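Local coordinates for protein kappa-carrageenase (Pseudoalteromonas carrageenovora, PDB 1DYP) that cleaves the beta-1,4 linkages inside kappa-carrageenan, this chain being the family 16 glycoside hydrolase catalytic domain with its tunnel-shaped active site, at residues A17-E22 and G98-R103; D21-N24 and K30-F33; N45-V50 and T58-S63; V88-A93 and W118-I123. The protein carries 1 engineered substitution. All coordinates share one frame; numbering follows the deposited sequence.

Contact 1: A17-E22 and G98-R103; sequences AKRSDE and GYYEAR. With CD (cadmium ion), chain C.
Arg19 and Tyr100 meet through their polar ends at a buried point of the beta-sandwich that family 16 glycoside hydrolases share. The loop after strand 13-15 and strand 98-105 lie on either side of strand 258-270, and the two side chains reach across it to each other. Arg19 NH1 sits 2.9 Å from Tyr100 OH and donates a weak hydrogen bond to it, bent to 126° at the hydrogen. NH1 comes in at the edge of the tyrosine ring, near its plane, and also lies 3.4 Å from Tyr100 CE2. Ring and guanidinium planes are 71° apart, so this is not a stack. Arginine suits this place because it is long enough to span the intervening strand and ends in N-H donors; the bend at chi3 (-70°) directs NH1 at the hydroxyl.

Tyr100 has its CG beside the backbone N, which swings the ring's end toward the loop although CB does not point there. The stronger partner of its hydroxyl is the backbone O of Asn96, and the ring packs among Val197, Val199, Phe117 and Thr267. A phenylalanine here would probably keep much of that apolar packing but leave Arg19 NH1 and the carbonyl of Asn96 without their shared hydroxyl.

At the far end of the loop the backbone turns to metal binding: Glu22 O is 2.4 Å from the cadmium ion, which Gly53 and Asp263 also bind. A water on that cadmium donates to Glu22 OE1 at 2.7 Å.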
loop_
_atom_site.group_PDB
_atom_site.type_symbol
_atom_site.label_atom_id
_atom_site.label_comp_id
_atom_site.label_asym_id
_atom_site.label_seq_id
_atom_site.Cartn_x
_atom_site.Cartn_y
_atom_site.Cartn_z
ATOM N N ALA A 17 -10.089 -9.092 14.035
ATOM C CA ALA A 17 -11.241 -8.259 13.713
ATOM C C ALA A 17 -10.920 -6.820 13.329
ATOM O O ALA A 17 -11.497 -6.282 12.384
ATOM C CB ALA A 17 -12.224 -8.272 14.883
ATOM N N LYS A 18 -10.000 -6.199 14.057
ATOM C CA LYS A 18 -9.642 -4.809 13.811
ATOM C C LYS A 18 -8.901 -4.537 12.507
ATOM O O LYS A 18 -8.739 -3.385 12.115
ATOM C CB LYS A 18 -8.830 -4.268 14.988
ATOM C CG LYS A 18 -9.594 -4.275 16.297
ATOM C CD LYS A 18 -8.805 -3.582 17.396
ATOM C CE LYS A 18 -9.565 -3.613 18.719
ATOM N NZ LYS A 18 -8.835 -2.886 19.798
ATOM N N ARG A 19 -8.441 -5.588 11.843
ATOM C CA ARG A 19 -7.748 -5.408 10.574
ATOM C C ARG A 19 -8.364 -6.303 9.509
ATOM O O ARG A 19 -7.702 -6.726 8.560
ATOM C CB ARG A 19 -6.252 -5.689 10.739
ATOM C CG ARG A 19 -5.508 -4.565 11.460
ATOM C CD ARG A 19 -4.027 -4.881 11.616
ATOM N NE ARG A 19 -3.815 -5.960 12.573
ATOM C CZ ARG A 19 -2.733 -6.731 12.614
ATOM N NH1 ARG A 19 -1.745 -6.549 11.747
ATOM N NH2 ARG A 19 -2.648 -7.694 13.518
ATOM N N SER A 20 -9.654 -6.580 9.680
ATOM C CA SER A 20 -10.405 -7.414 8.753
ATOM C C SER A 20 -11.754 -6.759 8.489
ATOM O O SER A 20 -12.372 -6.209 9.402
ATOM C CB SER A 20 -10.616 -8.811 9.347
ATOM O OG SER A 20 -9.373 -9.442 9.618
ATOM N N ASP A 21 -12.207 -6.812 7.244
ATOM C CA ASP A 21 -13.487 -6.215 6.891
ATOM C C ASP A 21 -13.992 -6.842 5.596
ATOM O O ASP A 21 -13.231 -7.008 4.649
ATOM C CB ASP A 21 -13.325 -4.702 6.700
ATOM C CG ASP A 21 -14.616 -3.932 6.945
ATOM O OD1 ASP A 21 -15.696 -4.401 6.528
ATOM O OD2 ASP A 21 -14.548 -2.844 7.549
ATOM N N GLU A 22 -15.273 -7.203 5.567
ATOM C CA GLU A 22 -15.869 -7.790 4.368
ATOM C C GLU A 22 -16.511 -6.672 3.547
ATOM O O GLU A 22 -17.067 -6.903 2.476
ATOM C CB GLU A 22 -16.911 -8.848 4.746
ATOM C CG GLU A 22 -16.330 -10.059 5.462
ATOM C CD GLU A 22 -15.366 -10.843 4.596
ATOM O OE1 GLU A 22 -15.760 -11.250 3.481
ATOM O OE2 GLU A 22 -14.214 -11.058 5.027
ATOM N N GLY A 98 1.607 -12.242 10.857
ATOM C CA GLY A 98 0.298 -12.776 10.538
ATOM C C GLY A 98 0.114 -12.928 9.045
ATOM O O GLY A 98 0.989 -12.557 8.259
ATOM N N TYR A 99 -1.019 -13.495 8.650
ATOM C CA TYR A 99 -1.308 -13.662 7.237
ATOM C C TYR A 99 -2.343 -12.613 6.862
ATOM O O TYR A 99 -3.363 -12.465 7.540
ATOM C CB TYR A 99 -1.860 -15.052 6.944
ATOM C CG TYR A 99 -2.096 -15.256 5.471
ATOM C CD1 TYR A 99 -1.025 -15.412 4.591
ATOM C CD2 TYR A 99 -3.384 -15.231 4.942
ATOM C CE1 TYR A 99 -1.231 -15.536 3.224
ATOM C CE2 TYR A 99 -3.600 -15.350 3.576
ATOM C CZ TYR A 99 -2.518 -15.503 2.724
ATOM O OH TYR A 99 -2.724 -15.617 1.373
ATOM N N TYR A 100 -2.066 -11.885 5.786
ATOM C CA TYR A 100 -2.947 -10.825 5.316
ATOM C C TYR A 100 -3.415 -11.125 3.906
ATOM O O TYR A 100 -2.646 -11.610 3.082
ATOM C CB TYR A 100 -2.212 -9.487 5.292
ATOM C CG TYR A 100 -1.576 -9.076 6.595
ATOM C CD1 TYR A 100 -0.396 -9.674 7.042
ATOM C CD2 TYR A 100 -2.126 -8.051 7.360
ATOM C CE1 TYR A 100 0.222 -9.252 8.218
ATOM C CE2 TYR A 100 -1.520 -7.623 8.531
ATOM C CZ TYR A 100 -0.347 -8.223 8.952
ATOM O OH TYR A 100 0.268 -7.773 10.093
ATOM N N GLU A 101 -4.670 -10.806 3.618
ATOM C CA GLU A 101 -5.204 -11.058 2.293
ATOM C C GLU A 101 -6.304 -10.079 1.929
ATOM O O GLU A 101 -7.148 -9.740 2.750
ATOM C CB GLU A 101 -5.743 -12.487 2.220
ATOM C CG GLU A 101 -6.398 -12.856 0.906
ATOM C CD GLU A 101 -6.861 -14.300 0.892
ATOM O OE1 GLU A 101 -5.997 -15.200 0.989
ATOM O OE2 GLU A 101 -8.085 -14.532 0.789
ATOM N N ALA A 102 -6.279 -9.611 0.688
ATOM C CA ALA A 102 -7.306 -8.703 0.203
ATOM C C ALA A 102 -7.705 -9.175 -1.187
ATOM O O ALA A 102 -6.858 -9.606 -1.971
ATOM C CB ALA A 102 -6.783 -7.271 0.151
ATOM N N ARG A 103 -9.001 -9.126 -1.466
ATOM C CA ARG A 103 -9.535 -9.526 -2.764
ATOM C C ARG A 103 -9.756 -8.197 -3.463
ATOM O O ARG A 103 -10.660 -7.440 -3.111
ATOM C CB ARG A 103 -10.847 -10.287 -2.579
ATOM C CG ARG A 103 -11.405 -10.841 -3.869
ATOM C CD ARG A 103 -12.110 -12.164 -3.638
ATOM N NE ARG A 103 -12.507 -12.769 -4.901
ATOM C CZ ARG A 103 -13.592 -12.425 -5.589
ATOM N NH1 ARG A 103 -14.405 -11.479 -5.135
ATOM N NH2 ARG A 103 -13.856 -13.020 -6.742
HETATM CD CD CD C . -17.374 -8.035 0.440
HETATM O O HOH W 1 -16.754 -10.188 1.219
HETATM O O HOH W 2 -19.388 -8.517 1.491
HETATM O O HOH W 3 -18.983 -9.156 -1.230
#

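Contact 2: D21-N24 and K30-F33; sequences DEFN and KWNF. With CD (cadmium ion), chain C.
Asp21 and Trp31 supply the one direct hydrogen bond between 21-24 and 30-33. Trp31 NE1 donates to Asp21 OD2 at 2.8 Å, fairly straight at 155°. The oxygen lies in the plane of the indole and receives the N-H on its anti side, slightly out of the carboxylate plane. The other oxygen faces back into its own loop, where Asp21 OD1 accepts from Phe23 N at 2.8 Å and forms an Asx turn. Aspartate suits this place because its two oxygens serve loop and strand at once; with CG anti to the backbone N (chi1 -154°), the carboxylate is carried toward the indole.

Charge acts less directly. Lys30 NZ is 4.2 Å from Asp21 OD2, too far for a salt bridge, but a water joins them, donating to the carboxylate and accepting from the lysine. NZ has its stronger hold on Ser20 O.

The apolar part centres on the indole. Lys30 CG lies over one face, and Phe23 CZ approaches the opposite face, offset toward the rim. The Phe23 ring and the five-membered ring of Trp31 are obliquely set, their centroids 5.7 Å apart and their planes at 37°.

Strand 31-32 pairs antiparallel with strand 75-95, and Trp31 packs on its Ala89 and Ser91. Phe23 reaches Val262, Val265 and Leu55, so it sets the loop against strands 258-270 and 54-70, while Trp31 lies on strand 75-95.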
loop_
_atom_site.group_PDB
_atom_site.type_symbol
_atom_site.label_atom_id
_atom_site.label_comp_id
_atom_site.label_asym_id
_atom_site.label_seq_id
_atom_site.Cartn_x
_atom_site.Cartn_y
_atom_site.Cartn_z
ATOM N N ASP A 21 -12.207 -6.812 7.244
ATOM C CA ASP A 21 -13.487 -6.215 6.891
ATOM C C ASP A 21 -13.992 -6.842 5.596
ATOM O O ASP A 21 -13.231 -7.008 4.649
ATOM C CB ASP A 21 -13.325 -4.702 6.700
ATOM C CG ASP A 21 -14.616 -3.932 6.945
ATOM O OD1 ASP A 21 -15.696 -4.401 6.528
ATOM O OD2 ASP A 21 -14.548 -2.844 7.549
ATOM N N GLU A 22 -15.273 -7.203 5.567
ATOM C CA GLU A 22 -15.869 -7.790 4.368
ATOM C C GLU A 22 -16.511 -6.672 3.547
ATOM O O GLU A 22 -17.067 -6.903 2.476
ATOM C CB GLU A 22 -16.911 -8.848 4.746
ATOM C CG GLU A 22 -16.330 -10.059 5.462
ATOM C CD GLU A 22 -15.366 -10.843 4.596
ATOM O OE1 GLU A 22 -15.760 -11.250 3.481
ATOM O OE2 GLU A 22 -14.214 -11.058 5.027
ATOM N N PHE A 23 -16.421 -5.458 4.080
ATOM C CA PHE A 23 -16.937 -4.252 3.438
ATOM C C PHE A 23 -18.411 -4.222 3.053
ATOM O O PHE A 23 -18.782 -3.941 1.907
ATOM C CB PHE A 23 -16.049 -3.893 2.242
ATOM C CG PHE A 23 -14.654 -3.510 2.644
ATOM C CD1 PHE A 23 -14.450 -2.469 3.545
ATOM C CD2 PHE A 23 -13.552 -4.223 2.183
ATOM C CE1 PHE A 23 -13.170 -2.145 3.987
ATOM C CE2 PHE A 23 -12.262 -3.905 2.620
ATOM C CZ PHE A 23 -12.073 -2.869 3.522
ATOM N N ASN A 24 -19.250 -4.504 4.040
ATOM C CA ASN A 24 -20.687 -4.456 3.858
ATOM C C ASN A 24 -21.097 -3.034 4.222
ATOM O O ASN A 24 -22.110 -2.523 3.747
ATOM C CB ASN A 24 -21.375 -5.466 4.776
ATOM C CG ASN A 24 -21.075 -6.896 4.383
ATOM O OD1 ASN A 24 -21.213 -7.265 3.221
ATOM N ND2 ASN A 24 -20.667 -7.709 5.350
ATOM N N LYS A 30 -13.145 1.510 12.587
ATOM C CA LYS A 30 -12.070 0.590 12.266
ATOM C C LYS A 30 -11.042 1.198 11.323
ATOM O O LYS A 30 -9.838 0.992 11.493
ATOM C CB LYS A 30 -12.664 -0.673 11.638
ATOM C CG LYS A 30 -11.655 -1.757 11.291
ATOM C CD LYS A 30 -12.355 -2.987 10.720
ATOM C CE LYS A 30 -13.237 -3.659 11.767
ATOM N NZ LYS A 30 -13.932 -4.857 11.221
ATOM N N TRP A 31 -11.520 1.955 10.339
ATOM C CA TRP A 31 -10.636 2.561 9.348
ATOM C C TRP A 31 -10.597 4.075 9.341
ATOM O O TRP A 31 -11.601 4.743 9.585
ATOM C CB TRP A 31 -11.032 2.133 7.933
ATOM C CG TRP A 31 -11.202 0.676 7.757
ATOM C CD1 TRP A 31 -12.361 -0.035 7.868
ATOM C CD2 TRP A 31 -10.171 -0.274 7.474
ATOM N NE1 TRP A 31 -12.115 -1.372 7.675
ATOM C CE2 TRP A 31 -10.778 -1.547 7.433
ATOM C CE3 TRP A 31 -8.789 -0.173 7.256
ATOM C CZ2 TRP A 31 -10.052 -2.715 7.180
ATOM C CZ3 TRP A 31 -8.067 -1.334 7.005
ATOM C CH2 TRP A 31 -8.700 -2.588 6.970
ATOM N N ASN A 32 -9.419 4.605 9.035
ATOM C CA ASN A 32 -9.233 6.040 8.900
ATOM C C ASN A 32 -9.298 6.223 7.383
ATOM O O ASN A 32 -8.407 5.767 6.659
ATOM C CB ASN A 32 -7.861 6.460 9.419
ATOM C CG ASN A 32 -7.653 7.957 9.351
ATOM O OD1 ASN A 32 -8.223 8.632 8.495
ATOM N ND2 ASN A 32 -6.827 8.481 10.245
ATOM N N PHE A 33 -10.360 6.863 6.904
ATOM C CA PHE A 33 -10.551 7.069 5.471
ATOM C C PHE A 33 -10.008 8.394 4.937
ATOM O O PHE A 33 -10.291 8.778 3.805
ATOM C CB PHE A 33 -12.036 6.941 5.126
ATOM C CG PHE A 33 -12.594 5.560 5.348
ATOM C CD1 PHE A 33 -12.256 4.513 4.496
ATOM C CD2 PHE A 33 -13.462 5.307 6.405
ATOM C CE1 PHE A 33 -12.777 3.232 4.693
ATOM C CE2 PHE A 33 -13.987 4.031 6.611
ATOM C CZ PHE A 33 -13.645 2.992 5.754
HETATM CD CD CD C . -17.374 -8.035 0.440
HETATM O O HOH W 4 -15.881 -3.195 9.965
HETATM O O HOH W 1 -16.754 -10.188 1.219
HETATM O O HOH W 2 -19.388 -8.517 1.491
HETATM O O HOH W 3 -18.983 -9.156 -1.230
#

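Contact 3: N45-V50 and T58-S63; sequences NENATV and TTKRES
Thr58 N donates to Asn47 O at 2.9 Å, where the 3-10 turn 45-47 leads into strand 48-51 of the beta hairpin it forms with strand 54-70. Farther out, a salt bridge joins Lys60 NZ to Glu46 OE2 at 3.0 Å, though its hydrogen bond is weak. Lys60 suits the reach: beyond CG its chain is fully extended, carrying the ammonium past the Asn47 side chain, and it meets Glu46 at about a right angle. Glu46 CG stands between its backbone N and carbonyl carbon (chi1 73°), and from there the chain runs out to the lysine. Asn47 CB lies 3.4 Å from Thr58 O.

In the next shell, Glu46 OE2 is also a ligand of a cadmium ion, so this carboxylate oxygen is shared by two cations. The 3-10 turn 45-47 ends in Ala48 N bonding to Asn45 O, while Lys26 NZ ties down the carbonyls of Asn45 and Ala48. On the other strand, Lys60 is paired through its backbone with Thr85. One water joins Thr49 and Thr58, lying 2.8 Å from Thr49 OG1 and 2.7 Å from Thr58 OG1, and donates to Asn47 O.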
loop_
_atom_site.group_PDB
_atom_site.type_symbol
_atom_site.label_atom_id
_atom_site.label_comp_id
_atom_site.label_asym_id
_atom_site.label_seq_id
_atom_site.Cartn_x
_atom_site.Cartn_y
_atom_site.Cartn_z
ATOM N N ASN A 45 -12.193 11.676 2.334
ATOM C CA ASN A 45 -13.117 10.688 2.868
ATOM C C ASN A 45 -14.179 10.298 1.846
ATOM O O ASN A 45 -14.571 9.135 1.765
ATOM C CB ASN A 45 -13.789 11.238 4.128
ATOM C CG ASN A 45 -14.843 10.304 4.678
ATOM O OD1 ASN A 45 -14.570 9.135 4.951
ATOM N ND2 ASN A 45 -16.058 10.815 4.847
ATOM N N GLU A 46 -14.639 11.263 1.057
ATOM C CA GLU A 46 -15.669 10.978 0.069
ATOM C C GLU A 46 -15.186 10.093 -1.074
ATOM O O GLU A 46 -15.996 9.555 -1.831
ATOM C CB GLU A 46 -16.263 12.279 -0.489
ATOM C CG GLU A 46 -15.373 13.050 -1.447
ATOM C CD GLU A 46 -16.099 14.221 -2.089
ATOM O OE1 GLU A 46 -16.446 15.178 -1.366
ATOM O OE2 GLU A 46 -16.328 14.182 -3.315
ATOM N N ASN A 47 -13.871 9.934 -1.199
ATOM C CA ASN A 47 -13.316 9.096 -2.257
ATOM C C ASN A 47 -13.309 7.629 -1.851
ATOM O O ASN A 47 -12.917 6.761 -2.626
ATOM C CB ASN A 47 -11.899 9.551 -2.618
ATOM C CG ASN A 47 -11.897 10.798 -3.477
ATOM O OD1 ASN A 47 -10.853 11.407 -3.705
ATOM N ND2 ASN A 47 -13.067 11.177 -3.971
ATOM N N ALA A 48 -13.740 7.362 -0.623
ATOM C CA ALA A 48 -13.820 5.998 -0.119
ATOM C C ALA A 48 -15.298 5.689 0.070
ATOM O O ALA A 48 -15.962 6.293 0.913
ATOM C CB ALA A 48 -13.081 5.879 1.206
ATOM N N THR A 49 -15.820 4.765 -0.726
ATOM C CA THR A 49 -17.224 4.410 -0.619
ATOM C C THR A 49 -17.404 2.910 -0.509
ATOM O O THR A 49 -16.599 2.133 -1.014
ATOM C CB THR A 49 -18.030 4.918 -1.833
ATOM O OG1 THR A 49 -17.477 4.379 -3.039
ATOM C CG2 THR A 49 -17.989 6.437 -1.898
ATOM N N VAL A 50 -18.461 2.508 0.181
ATOM C CA VAL A 50 -18.755 1.096 0.338
ATOM C C VAL A 50 -20.141 0.863 -0.228
ATOM O O VAL A 50 -21.122 1.448 0.236
ATOM C CB VAL A 50 -18.711 0.672 1.817
ATOM C CG1 VAL A 50 -19.173 -0.774 1.959
ATOM C CG2 VAL A 50 -17.294 0.816 2.349
ATOM N N THR A 58 -11.562 5.700 -4.949
ATOM C CA THR A 58 -11.543 6.436 -6.198
ATOM C C THR A 58 -10.535 7.564 -6.316
ATOM O O THR A 58 -10.333 8.331 -5.378
ATOM C CB THR A 58 -12.943 7.036 -6.457
ATOM O OG1 THR A 58 -13.919 5.986 -6.439
ATOM C CG2 THR A 58 -12.992 7.762 -7.795
ATOM N N THR A 59 -9.896 7.647 -7.480
ATOM C CA THR A 59 -8.967 8.731 -7.762
ATOM C C THR A 59 -9.735 9.624 -8.726
ATOM O O THR A 59 -10.248 9.154 -9.745
ATOM C CB THR A 59 -7.681 8.247 -8.452
ATOM O OG1 THR A 59 -6.974 7.363 -7.577
ATOM C CG2 THR A 59 -6.782 9.434 -8.785
ATOM N N LYS A 60 -9.829 10.904 -8.393
ATOM C CA LYS A 60 -10.558 11.848 -9.224
ATOM C C LYS A 60 -9.664 12.987 -9.665
ATOM O O LYS A 60 -8.708 13.343 -8.976
ATOM C CB LYS A 60 -11.715 12.471 -8.439
ATOM C CG LYS A 60 -12.697 11.515 -7.796
ATOM C CD LYS A 60 -13.734 12.319 -7.013
ATOM C CE LYS A 60 -14.761 11.432 -6.326
ATOM N NZ LYS A 60 -15.727 12.243 -5.521
ATOM N N ARG A 61 -9.973 13.553 -10.825
ATOM C CA ARG A 61 -9.241 14.720 -11.280
ATOM C C ARG A 61 -9.917 15.795 -10.434
ATOM O O ARG A 61 -11.116 16.047 -10.578
ATOM C CB ARG A 61 -9.493 14.978 -12.763
ATOM C CG ARG A 61 -8.957 16.313 -13.256
ATOM C CD ARG A 61 -7.433 16.380 -13.271
ATOM N NE ARG A 61 -7.006 17.665 -13.817
ATOM C CZ ARG A 61 -6.965 18.799 -13.127
ATOM N NH1 ARG A 61 -7.304 18.816 -11.845
ATOM N NH2 ARG A 61 -6.630 19.932 -13.735
ATOM N N GLU A 62 -9.160 16.399 -9.526
ATOM C CA GLU A 62 -9.713 17.415 -8.648
ATOM C C GLU A 62 -8.647 18.402 -8.214
ATOM O O GLU A 62 -7.815 18.098 -7.361
ATOM C CB GLU A 62 -10.350 16.751 -7.422
ATOM C CG GLU A 62 -10.698 17.714 -6.308
ATOM C CD GLU A 62 -11.627 17.115 -5.270
ATOM O OE1 GLU A 62 -11.679 15.873 -5.136
ATOM O OE2 GLU A 62 -12.302 17.904 -4.578
ATOM N N SER A 63 -8.672 19.585 -8.817
ATOM C CA SER A 63 -7.706 20.614 -8.481
ATOM C C SER A 63 -7.922 21.099 -7.063
ATOM O O SER A 63 -9.053 21.244 -6.609
ATOM C CB SER A 63 -7.827 21.792 -9.441
ATOM O OG SER A 63 -7.505 21.392 -10.758
HETATM O O HOH W 5 -15.290 5.774 -4.109
#

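Contact 4: V88-A93 and W118-I123; sequences VAKSRA and WMYSTI
Tyr120 OH is held by two groups: Lys90 NZ donates to it at 3.0 Å, and Glu36 OE2, its stronger partner, shares a further hydrogen bond. Since Glu36 OE1 also forms a salt bridge with Lys90 NZ, the carboxylate, the ammonium and the phenol close a small triangle.

Lysine is suited to the span. Its CG is anti to the backbone N (chi1 179°) and every later torsion is also near 180°, so the chain projects as a straight rod that crosses the tyrosine side chain at about a right angle. Its methylenes come close too, Lys90 CE lying 3.2 Å from Tyr120 OH and 3.6 Å from Tyr120 CZ. The first torsion of Tyr120 (67°) brings the hydroxyl toward Lys90, and Trp118 CH2 lies 3.5 Å above one face of the ring, offset toward the rim. A phenylalanine in its place would probably leave the salt bridge of Lys90 and Glu36 standing but take from both the hydroxyl they share, and untie the ring's end.

The two strands are not neighbours. Strand 225-233 runs between them, and Lys90 and Tyr120 both pack on its Thr228, meeting over it. The side chain of Tyr120 comes within about 4 Å of that of Glu137, the nucleophile, while Trp118 touches both Glu137 and Asp139. The arrangement thus belongs to the catalytic face of the family 16 beta-sandwich, whose active site in this enzyme is a tunnel.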
loop_
_atom_site.group_PDB
_atom_site.type_symbol
_atom_site.label_atom_id
_atom_site.label_comp_id
_atom_site.label_asym_id
_atom_site.label_seq_id
_atom_site.Cartn_x
_atom_site.Cartn_y
_atom_site.Cartn_z
ATOM N N VAL A 88 -8.373 6.207 0.521
ATOM C CA VAL A 88 -7.554 5.380 1.391
ATOM C C VAL A 88 -8.372 4.843 2.556
ATOM O O VAL A 88 -9.358 5.454 2.982
ATOM C CB VAL A 88 -6.363 6.193 1.969
ATOM C CG1 VAL A 88 -6.887 7.395 2.747
ATOM C CG2 VAL A 88 -5.502 5.309 2.871
ATOM N N ALA A 89 -7.968 3.674 3.039
ATOM C CA ALA A 89 -8.583 3.034 4.196
ATOM C C ALA A 89 -7.379 2.515 4.974
ATOM O O ALA A 89 -6.723 1.562 4.555
ATOM C CB ALA A 89 -9.485 1.881 3.768
ATOM N N LYS A 90 -7.074 3.169 6.091
ATOM C CA LYS A 90 -5.930 2.800 6.924
ATOM C C LYS A 90 -6.439 2.308 8.274
ATOM O O LYS A 90 -7.139 3.036 8.977
ATOM C CB LYS A 90 -5.033 4.024 7.113
ATOM C CG LYS A 90 -3.807 3.817 7.991
ATOM C CD LYS A 90 -3.141 5.167 8.245
ATOM C CE LYS A 90 -1.911 5.068 9.131
ATOM N NZ LYS A 90 -1.332 6.433 9.361
ATOM N N SER A 91 -6.088 1.082 8.646
ATOM C CA SER A 91 -6.562 0.547 9.917
ATOM C C SER A 91 -6.002 1.345 11.078
ATOM O O SER A 91 -4.835 1.739 11.070
ATOM C CB SER A 91 -6.180 -0.933 10.075
ATOM O OG SER A 91 -4.795 -1.104 10.335
ATOM N N ARG A 92 -6.841 1.599 12.072
ATOM C CA ARG A 92 -6.382 2.337 13.234
ATOM C C ARG A 92 -5.510 1.405 14.069
ATOM O O ARG A 92 -4.547 1.841 14.702
ATOM C CB ARG A 92 -7.575 2.857 14.037
ATOM C CG ARG A 92 -8.400 3.878 13.260
ATOM C CD ARG A 92 -9.560 4.418 14.078
ATOM N NE ARG A 92 -10.489 5.198 13.260
ATOM C CZ ARG A 92 -10.226 6.400 12.755
ATOM N NH1 ARG A 92 -9.056 6.980 12.982
ATOM N NH2 ARG A 92 -11.137 7.022 12.019
ATOM N N ALA A 93 -5.841 0.118 14.047
ATOM C CA ALA A 93 -5.075 -0.883 14.779
ATOM C C ALA A 93 -3.788 -1.198 14.024
ATOM O O ALA A 93 -3.713 -1.034 12.804
ATOM C CB ALA A 93 -5.900 -2.149 14.952
ATOM N N TRP A 118 -1.088 -2.531 1.478
ATOM C CA TRP A 118 0.185 -2.484 2.172
ATOM C C TRP A 118 0.002 -2.141 3.638
ATOM O O TRP A 118 -1.118 -2.001 4.122
ATOM C CB TRP A 118 1.067 -1.426 1.498
ATOM C CG TRP A 118 0.418 -0.060 1.415
ATOM C CD1 TRP A 118 -0.792 0.242 0.858
ATOM C CD2 TRP A 118 0.952 1.177 1.903
ATOM N NE1 TRP A 118 -1.048 1.589 0.971
ATOM C CE2 TRP A 118 0.007 2.186 1.609
ATOM C CE3 TRP A 118 2.137 1.531 2.558
ATOM C CZ2 TRP A 118 0.209 3.528 1.949
ATOM C CZ3 TRP A 118 2.340 2.870 2.896
ATOM C CH2 TRP A 118 1.379 3.849 2.590
HETATM N N MSE A 119 1.113 -2.024 4.345
HETATM C CA MSE A 119 1.073 -1.666 5.753
HETATM C C MSE A 119 2.347 -0.901 6.060
HETATM O O MSE A 119 3.411 -1.188 5.504
HETATM C CB MSE A 119 0.945 -2.915 6.638
HETATM C CG MSE A 119 2.075 -3.926 6.512
HETATM SE SE MSE A 119 1.662 -5.591 7.416
HETATM C CE MSE A 119 0.854 -6.524 5.921
ATOM N N TYR A 120 2.236 0.095 6.927
ATOM C CA TYR A 120 3.398 0.891 7.262
ATOM C C TYR A 120 3.323 1.401 8.680
ATOM O O TYR A 120 2.241 1.556 9.246
ATOM C CB TYR A 120 3.543 2.070 6.290
ATOM C CG TYR A 120 2.461 3.129 6.383
ATOM C CD1 TYR A 120 1.140 2.848 6.028
ATOM C CD2 TYR A 120 2.772 4.429 6.784
ATOM C CE1 TYR A 120 0.158 3.839 6.062
ATOM C CE2 TYR A 120 1.800 5.425 6.824
ATOM C CZ TYR A 120 0.498 5.126 6.460
ATOM O OH TYR A 120 -0.459 6.120 6.484
ATOM N N SER A 121 4.494 1.661 9.241
ATOM C CA SER A 121 4.601 2.154 10.601
ATOM C C SER A 121 4.819 3.652 10.585
ATOM O O SER A 121 4.940 4.273 9.530
ATOM C CB SER A 121 5.797 1.507 11.295
ATOM O OG SER A 121 7.011 1.999 10.744
ATOM N N THR A 122 4.846 4.225 11.779
ATOM C CA THR A 122 5.123 5.637 11.928
ATOM C C THR A 122 6.643 5.667 11.817
ATOM O O THR A 122 7.292 4.620 11.889
ATOM C CB THR A 122 4.719 6.123 13.320
ATOM O OG1 THR A 122 5.189 5.187 14.296
ATOM C CG2 THR A 122 3.210 6.249 13.425
ATOM N N ILE A 123 7.213 6.849 11.622
ATOM C CA ILE A 123 8.660 6.965 11.528
ATOM C C ILE A 123 9.147 7.469 12.880
ATOM O O ILE A 123 8.728 8.533 13.335
ATOM C CB ILE A 123 9.078 7.960 10.427
ATOM C CG1 ILE A 123 8.570 7.467 9.067
ATOM C CG2 ILE A 123 10.596 8.112 10.409
ATOM C CD1 ILE A 123 8.875 8.405 7.917
#

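Contacts 1 and 2 are buried and draw on one loop, through Arg19 in contact 1 and through Asp21 and Phe23 in contact 2. Contact 3, farthest from the chain's centre, is partly buried and relies on backbone pairing, a salt bridge and a water. Contact 4 is also only partly buried, yet it is nearest the centre of the chain and the catalytic residues. Both it and contact 1 join side chains across an intervening strand. Contacts 2 and 4 meet where strand 31-32 pairs with strand 75-95, Asn32 N lying 2.8 Å from Lys90 O. Aromatic residues thus carry contacts 1, 2 and 4, whereas contact 3 has none.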